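Local coordinates for protein succinate-semialdehyde dehydrogenase (Synechococcus sp., PDB 4ITA) that probably oxidises succinic semialdehyde to succinate with NADP+, as an aldehyde dehydrogenase with a Rossmann-type cofactor fold, at residues 390-396 with 413-419; 5-9 with 159-163. All coordinates share one frame; numbering follows the deposited sequence.

Contact 1 and contact 2 lie on opposite sides of the chain's centre, with their own centres about 35 Å apart, and share no helix or strand. Contact 1 (390-396 with 413-419) is buried: two neighbouring parallel strands of the seven-stranded sheet are held by regular backbone bonds, an indole laid on backbone and a side-chain amide. Contact 2 (5-9 with 159-163) is only partly buried and joins a short strand at the start of the modelled chain to a helix start from much later in the sequence; a few separate bonds and one aliphatic touch hold it. Its Ser159 bonds the 2'-phosphate of NADPH directly, whereas no residue of contact 1 bonds the cofactor.

Contact 1: residues 390-396 with 413-419; sequences GASAWTN and VFINGMV
Trp394 lays its indole over the backbone of Asn416 and Gly417, at the end of a beta-alpha-beta unit, strand 390-394, helix 398-407 and strand 412-415, at one side of the seven-stranded sheet of the aldehyde dehydrogenase fold. With CG anti to the carbonyl carbon (chi1 -64°), the ring lies back across segment 413-419, and Asn416 CA sits 3.7 Å from the centroid of its six-membered ring, a CH-pi contact over the face. Gly417 N lies above the same face, toward the rim, so that the flat peptide from Asn416 C to Gly417 N suits the indole. Helix 245-257 also packs against Trp394.

Ser392 joins ring and turn: its hydroxyl donates to Gly417 O (OG to O 2.8 Å), coming from above the carbonyl plane, and accepts from Trp394 NE1 at 2.9 Å, tilted out of the ring plane. This small polar residue thus satisfies the indole N-H and helps fix the rotation of the ring.

Asn416 closes the strand pair like a further peptide. Its left-handed backbone (phi 62°), which asparagine tolerates well, ends the strand, and its amide, turned 56° from the indole, folds back to Thr395. OD1 accepts from Thr395 N at 3.0 Å, while ND2 donates to Thr395 O at 3.0 Å from above that carbonyl's plane.

On the sheet face that carries Ala393 and Ile415, the small Ala393 CB meets Ile415 CD1 at 4.0 Å beneath helix 398-407. Phe414, on the other face, stacks on Trp454 of the second subunit, whose strand continues the sheet. Parallel pairing supplies the frame: Ala393 N donates to Phe414 O at 2.9 Å, and Asn416 N returns a bond to Ala393 O, also 2.9 Å long.

Contact 2: residues 5-9 with 159-163; sequences IATIN and SNVPQ. With NDP (NADPH dihydro-nicotinamide-adenine-dinucleotide phosphate), chain C.
Gln163 reaches from the first turn of helix 162-175, which follows strand 152-156 in the Rossmann-type cofactor domain, to Thr7 of the two-stranded antiparallel sheet near the N-terminus. From CB, CG is set beside the backbone N (chi1 -63°), and the extended chain beyond it brings the end of the side chain to Thr7. CG passes Thr7 OG1 at 3.6 Å, CD lies nearly as close, and at the tip NE2 donates to Thr7 OG1 over 2.9 Å. The two side chains cross at about a right angle. A long amide suits this span, and a threonine hydroxyl can receive it while also bonding Glu74, which in turn accepts from Gln163 N.

Beside this bond, Pro162 opens the helix, in the first turn, where the backbone N has no helical carbonyl to bond, so proline's lack of an N-H loses no helix bond. Its CB rests on Ile5 CG2 at 3.7 Å, the two side chains lying alongside, pointing opposite ways. The backbones join where Ala6 N donates to Ser159 O at 3.1 Å.

Ser159 turns its other polar atoms to the cofactor. Small enough to sit close to the extra phosphate that distinguishes NADPH from NADH, it gives that group two bonds: the backbone N reaches O3X at 2.9 Å, and the hydroxyl OG donates to O1X at 2.7 Å.

Contact 1: residues 390-396 with 413-419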
loop_
_atom_site.group_PDB
_atom_site.type_symbol
_atom_site.label_atom_id
_atom_site.label_comp_id
_atom_site.label_asym_id
_atom_site.label_seq_id
_atom_site.Cartn_x
_atom_site.Cartn_y
_atom_site.Cartn_z
ATOM N N GLY A 390 -15.107 10.694 3.579
ATOM C CA GLY A 390 -16.171 10.355 4.510
ATOM C C GLY A 390 -17.561 10.632 3.954
ATOM O O GLY A 390 -17.720 11.220 2.883
ATOM N N ALA A 391 -18.573 10.185 4.685
ATOM C CA ALA A 391 -19.958 10.433 4.307
ATOM C C ALA A 391 -20.815 10.320 5.551
ATOM O O ALA A 391 -20.598 9.428 6.377
ATOM C CB ALA A 391 -20.415 9.431 3.252
ATOM N N SER A 392 -21.784 11.226 5.686
ATOM C CA SER A 392 -22.719 11.192 6.805
ATOM C C SER A 392 -24.147 11.166 6.272
ATOM O O SER A 392 -24.473 11.911 5.344
ATOM C CB SER A 392 -22.498 12.431 7.675
ATOM O OG SER A 392 -23.420 12.510 8.747
ATOM N N ALA A 393 -24.991 10.308 6.845
ATOM C CA ALA A 393 -26.390 10.211 6.423
ATOM C C ALA A 393 -27.313 10.099 7.625
ATOM O O ALA A 393 -26.998 9.416 8.604
ATOM C CB ALA A 393 -26.595 9.036 5.467
ATOM N N TRP A 394 -28.447 10.788 7.534
ATOM C CA TRP A 394 -29.372 10.949 8.650
ATOM C C TRP A 394 -30.730 10.377 8.283
ATOM O O TRP A 394 -31.413 10.880 7.394
ATOM C CB TRP A 394 -29.461 12.422 9.055
ATOM C CG TRP A 394 -28.144 12.899 9.565
ATOM C CD1 TRP A 394 -27.004 13.090 8.835
ATOM C CD2 TRP A 394 -27.806 13.189 10.922
ATOM N NE1 TRP A 394 -25.981 13.486 9.658
ATOM C CE2 TRP A 394 -26.445 13.562 10.942
ATOM C CE3 TRP A 394 -28.525 13.182 12.122
ATOM C CZ2 TRP A 394 -25.788 13.926 12.122
ATOM C CZ3 TRP A 394 -27.870 13.538 13.290
ATOM C CH2 TRP A 394 -26.518 13.909 13.281
ATOM N N THR A 395 -31.086 9.294 8.961
ATOM C CA THR A 395 -32.325 8.580 8.705
ATOM C C THR A 395 -32.503 7.567 9.811
ATOM O O THR A 395 -31.527 7.044 10.351
ATOM C CB THR A 395 -32.305 7.846 7.345
ATOM O OG1 THR A 395 -33.424 6.951 7.282
ATOM C CG2 THR A 395 -31.014 7.047 7.169
ATOM N N ASN A 396 -33.755 7.292 10.149
ATOM C CA ASN A 396 -34.059 6.285 11.148
ATOM C C ASN A 396 -34.815 5.099 10.572
ATOM O O ASN A 396 -35.383 4.291 11.308
ATOM C CB ASN A 396 -34.776 6.921 12.331
ATOM C CG ASN A 396 -33.844 7.781 13.143
ATOM O OD1 ASN A 396 -32.944 7.268 13.806
ATOM N ND2 ASN A 396 -34.015 9.094 13.061
ATOM N N VAL A 413 -18.541 5.737 6.623
ATOM C CA VAL A 413 -19.940 6.132 6.590
ATOM C C VAL A 413 -20.472 6.208 8.012
ATOM O O VAL A 413 -20.443 5.215 8.757
ATOM C CB VAL A 413 -20.804 5.165 5.764
ATOM C CG1 VAL A 413 -22.266 5.602 5.793
ATOM C CG2 VAL A 413 -20.310 5.081 4.329
ATOM N N PHE A 414 -20.945 7.396 8.382
ATOM C CA PHE A 414 -21.543 7.627 9.693
ATOM C C PHE A 414 -23.039 7.841 9.543
ATOM O O PHE A 414 -23.480 8.656 8.731
ATOM C CB PHE A 414 -20.908 8.842 10.378
ATOM C CG PHE A 414 -19.599 8.546 11.068
ATOM C CD1 PHE A 414 -18.527 7.991 10.372
ATOM C CD2 PHE A 414 -19.439 8.834 12.420
ATOM C CE1 PHE A 414 -17.320 7.732 11.011
ATOM C CE2 PHE A 414 -18.237 8.577 13.064
ATOM C CZ PHE A 414 -17.178 8.019 12.366
ATOM N N ILE A 415 -23.819 7.090 10.312
ATOM C CA ILE A 415 -25.270 7.211 10.300
ATOM C C ILE A 415 -25.734 7.927 11.574
ATOM O O ILE A 415 -25.458 7.473 12.687
ATOM C CB ILE A 415 -25.957 5.835 10.184
ATOM C CG1 ILE A 415 -25.499 5.090 8.920
ATOM C CG2 ILE A 415 -27.477 5.980 10.226
ATOM C CD1 ILE A 415 -25.856 5.786 7.614
ATOM N N ASN A 416 -26.424 9.054 11.393
ATOM C CA ASN A 416 -26.943 9.867 12.496
ATOM C C ASN A 416 -25.843 10.430 13.393
ATOM O O ASN A 416 -26.025 10.592 14.605
ATOM C CB ASN A 416 -28.002 9.101 13.310
ATOM C CG ASN A 416 -29.235 8.764 12.492
ATOM O OD1 ASN A 416 -29.593 9.489 11.560
ATOM N ND2 ASN A 416 -29.883 7.657 12.828
ATOM N N GLY A 417 -24.699 10.717 12.782
ATOM C CA GLY A 417 -23.632 11.442 13.443
ATOM C C GLY A 417 -22.701 12.024 12.403
ATOM O O GLY A 417 -22.715 11.586 11.253
ATOM N N MET A 418 -21.894 13.004 12.793
ATOM C CA MET A 418 -20.876 13.533 11.896
ATOM C C MET A 418 -19.669 12.611 11.844
ATOM O O MET A 418 -19.323 11.955 12.828
ATOM C CB MET A 418 -20.435 14.951 12.297
ATOM C CG MET A 418 -19.902 15.120 13.727
ATOM S SD MET A 418 -19.319 16.822 14.118
ATOM C CE MET A 418 -17.706 16.723 13.377
ATOM N N VAL A 419 -19.025 12.561 10.688
ATOM C CA VAL A 419 -17.792 11.802 10.551
ATOM C C VAL A 419 -16.741 12.391 11.486
ATOM O O VAL A 419 -16.571 13.614 11.554
ATOM C CB VAL A 419 -17.293 11.827 9.089
ATOM C CG1 VAL A 419 -15.988 11.063 8.939
ATOM C CG2 VAL A 419 -18.342 11.244 8.158
HETATM O O HOH W 1 -31.469 11.180 12.844
#

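Contact 2: residues 5-9 with 159-163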
loop_
_atom_site.group_PDB
_atom_site.type_symbol
_atom_site.label_atom_id
_atom_site.label_comp_id
_atom_site.label_asym_id
_atom_site.label_seq_id
_atom_site.Cartn_x
_atom_site.Cartn_y
_atom_site.Cartn_z
ATOM N N ILE A 5 9.600 29.401 4.979
ATOM C CA ILE A 5 9.252 28.806 6.264
ATOM C C ILE A 5 9.161 29.895 7.325
ATOM O O ILE A 5 10.162 30.510 7.699
ATOM C CB ILE A 5 10.280 27.748 6.688
ATOM C CG1 ILE A 5 10.418 26.680 5.600
ATOM C CG2 ILE A 5 9.883 27.130 8.026
ATOM C CD1 ILE A 5 11.579 25.738 5.822
ATOM N N ALA A 6 7.953 30.140 7.809
ATOM C CA ALA A 6 7.716 31.271 8.685
ATOM C C ALA A 6 6.419 31.135 9.459
ATOM O O ALA A 6 5.461 30.500 9.004
ATOM C CB ALA A 6 7.702 32.568 7.872
ATOM N N THR A 7 6.404 31.728 10.646
ATOM C CA THR A 7 5.158 31.945 11.365
ATOM C C THR A 7 4.575 33.266 10.893
ATOM O O THR A 7 5.177 34.322 11.103
ATOM C CB THR A 7 5.371 32.014 12.887
ATOM O OG1 THR A 7 5.977 30.800 13.351
ATOM C CG2 THR A 7 4.040 32.237 13.616
ATOM N N ILE A 8 3.428 33.195 10.228
ATOM C CA ILE A 8 2.671 34.383 9.870
ATOM C C ILE A 8 1.292 34.249 10.495
ATOM O O ILE A 8 0.515 33.365 10.124
ATOM C CB ILE A 8 2.554 34.554 8.352
ATOM C CG1 ILE A 8 3.948 34.622 7.723
ATOM C CG2 ILE A 8 1.757 35.813 8.024
ATOM C CD1 ILE A 8 3.950 34.642 6.206
ATOM N N ASN A 9 1.006 35.102 11.472
ATOM C CA ASN A 9 -0.243 35.032 12.226
ATOM C C ASN A 9 -1.431 35.392 11.334
ATOM O O ASN A 9 -1.545 36.530 10.891
ATOM C CB ASN A 9 -0.165 35.982 13.425
ATOM C CG ASN A 9 -1.300 35.789 14.410
ATOM O OD1 ASN A 9 -2.414 35.423 14.035
ATOM N ND2 ASN A 9 -1.026 36.044 15.683
ATOM N N SER A 159 5.009 24.548 5.669
ATOM C CA SER A 159 5.967 25.633 5.859
ATOM C C SER A 159 5.471 26.761 6.752
ATOM O O SER A 159 6.268 27.587 7.209
ATOM C CB SER A 159 6.407 26.191 4.506
ATOM O OG SER A 159 7.284 25.299 3.853
ATOM N N ASN A 160 4.165 26.798 6.995
ATOM C CA ASN A 160 3.567 27.820 7.844
ATOM C C ASN A 160 3.338 27.375 9.288
ATOM O O ASN A 160 2.836 28.143 10.099
ATOM C CB ASN A 160 2.251 28.311 7.240
ATOM C CG ASN A 160 1.231 27.199 7.090
ATOM O OD1 ASN A 160 1.579 26.066 6.762
ATOM N ND2 ASN A 160 -0.039 27.518 7.327
ATOM N N VAL A 161 3.717 26.145 9.622
ATOM C CA VAL A 161 3.658 25.724 11.029
ATOM C C VAL A 161 5.002 25.240 11.607
ATOM O O VAL A 161 5.061 24.193 12.267
ATOM C CB VAL A 161 2.511 24.698 11.298
ATOM C CG1 VAL A 161 1.157 25.343 11.068
ATOM C CG2 VAL A 161 2.659 23.453 10.429
ATOM N N PRO A 162 6.082 26.015 11.394
ATOM C CA PRO A 162 7.384 25.570 11.907
ATOM C C PRO A 162 7.426 25.446 13.432
ATOM O O PRO A 162 8.070 24.528 13.936
ATOM C CB PRO A 162 8.348 26.663 11.411
ATOM C CG PRO A 162 7.498 27.868 11.255
ATOM C CD PRO A 162 6.177 27.351 10.776
ATOM N N GLN A 163 6.767 26.337 14.165
ATOM C CA GLN A 163 6.779 26.210 15.620
ATOM C C GLN A 163 6.042 24.964 16.101
ATOM O O GLN A 163 6.471 24.322 17.059
ATOM C CB GLN A 163 6.233 27.463 16.303
ATOM C CG GLN A 163 7.069 28.705 16.048
ATOM C CD GLN A 163 6.583 29.888 16.855
ATOM O OE1 GLN A 163 6.436 29.801 18.077
ATOM N NE2 GLN A 163 6.315 30.997 16.176
HETATM P PA NDP C . -0.806 20.935 0.543
HETATM O O1A NDP C . -0.886 19.637 -0.208
HETATM O O2A NDP C . -0.550 22.216 -0.202
HETATM O O5B NDP C . 0.336 20.803 1.656
HETATM C C5B NDP C . 0.415 19.675 2.537
HETATM C C4B NDP C . 1.870 19.292 2.795
HETATM O O4B NDP C . 2.454 18.845 1.569
HETATM C C3B NDP C . 2.736 20.461 3.249
HETATM O O3B NDP C . 3.773 19.959 4.103
HETATM C C2B NDP C . 3.348 20.949 1.950
HETATM O O2B NDP C . 4.576 21.643 2.124
HETATM C C1B NDP C . 3.616 19.628 1.285
HETATM N N9A NDP C . 3.724 19.673 -0.181
HETATM C C8A NDP C . 3.017 20.421 -1.052
HETATM N N7A NDP C . 3.394 20.139 -2.322
HETATM C C5A NDP C . 4.335 19.184 -2.260
HETATM C C6A NDP C . 5.160 18.426 -3.214
HETATM N N6A NDP C . 5.032 18.644 -4.538
HETATM N N1A NDP C . 6.025 17.524 -2.711
HETATM C C2A NDP C . 6.154 17.296 -1.397
HETATM N N3A NDP C . 5.442 17.951 -0.468
HETATM C C4A NDP C . 4.542 18.880 -0.847
HETATM O O3 NDP C . -2.191 20.967 1.393
HETATM P PN NDP C . -3.176 22.163 1.881
HETATM O O1N NDP C . -3.360 23.211 0.805
HETATM O O2N NDP C . -2.745 22.557 3.267
HETATM O O5D NDP C . -4.568 21.364 2.005
HETATM C C5D NDP C . -4.729 20.341 2.978
HETATM C C4D NDP C . -5.311 19.100 2.325
HETATM O O4D NDP C . -5.102 17.962 3.174
HETATM C C3D NDP C . -6.808 19.190 2.107
HETATM O O3D NDP C . -7.152 18.666 0.820
HETATM C C2D NDP C . -7.332 18.340 3.248
HETATM O O2D NDP C . -8.650 17.871 2.961
HETATM C C1D NDP C . -6.316 17.216 3.286
HETATM N N1N NDP C . -6.401 16.503 4.568
HETATM C C2N NDP C . -6.431 15.160 4.597
HETATM C C3N NDP C . -6.968 14.500 5.701
HETATM C C7N NDP C . -6.989 13.002 5.784
HETATM O O7N NDP C . -6.634 12.472 6.834
HETATM N N7N NDP C . -7.394 12.288 4.737
HETATM C C4N NDP C . -7.561 15.273 6.855
HETATM C C5N NDP C . -7.007 16.621 6.879
HETATM C C6N NDP C . -6.450 17.182 5.733
HETATM P P2B NDP C . 4.654 23.246 2.067
HETATM O O1X NDP C . 6.120 23.495 2.277
HETATM O O2X NDP C . 4.177 23.657 0.694
HETATM O O3X NDP C . 3.810 23.797 3.176
HETATM O O HOH W 2 2.180 30.721 10.267
#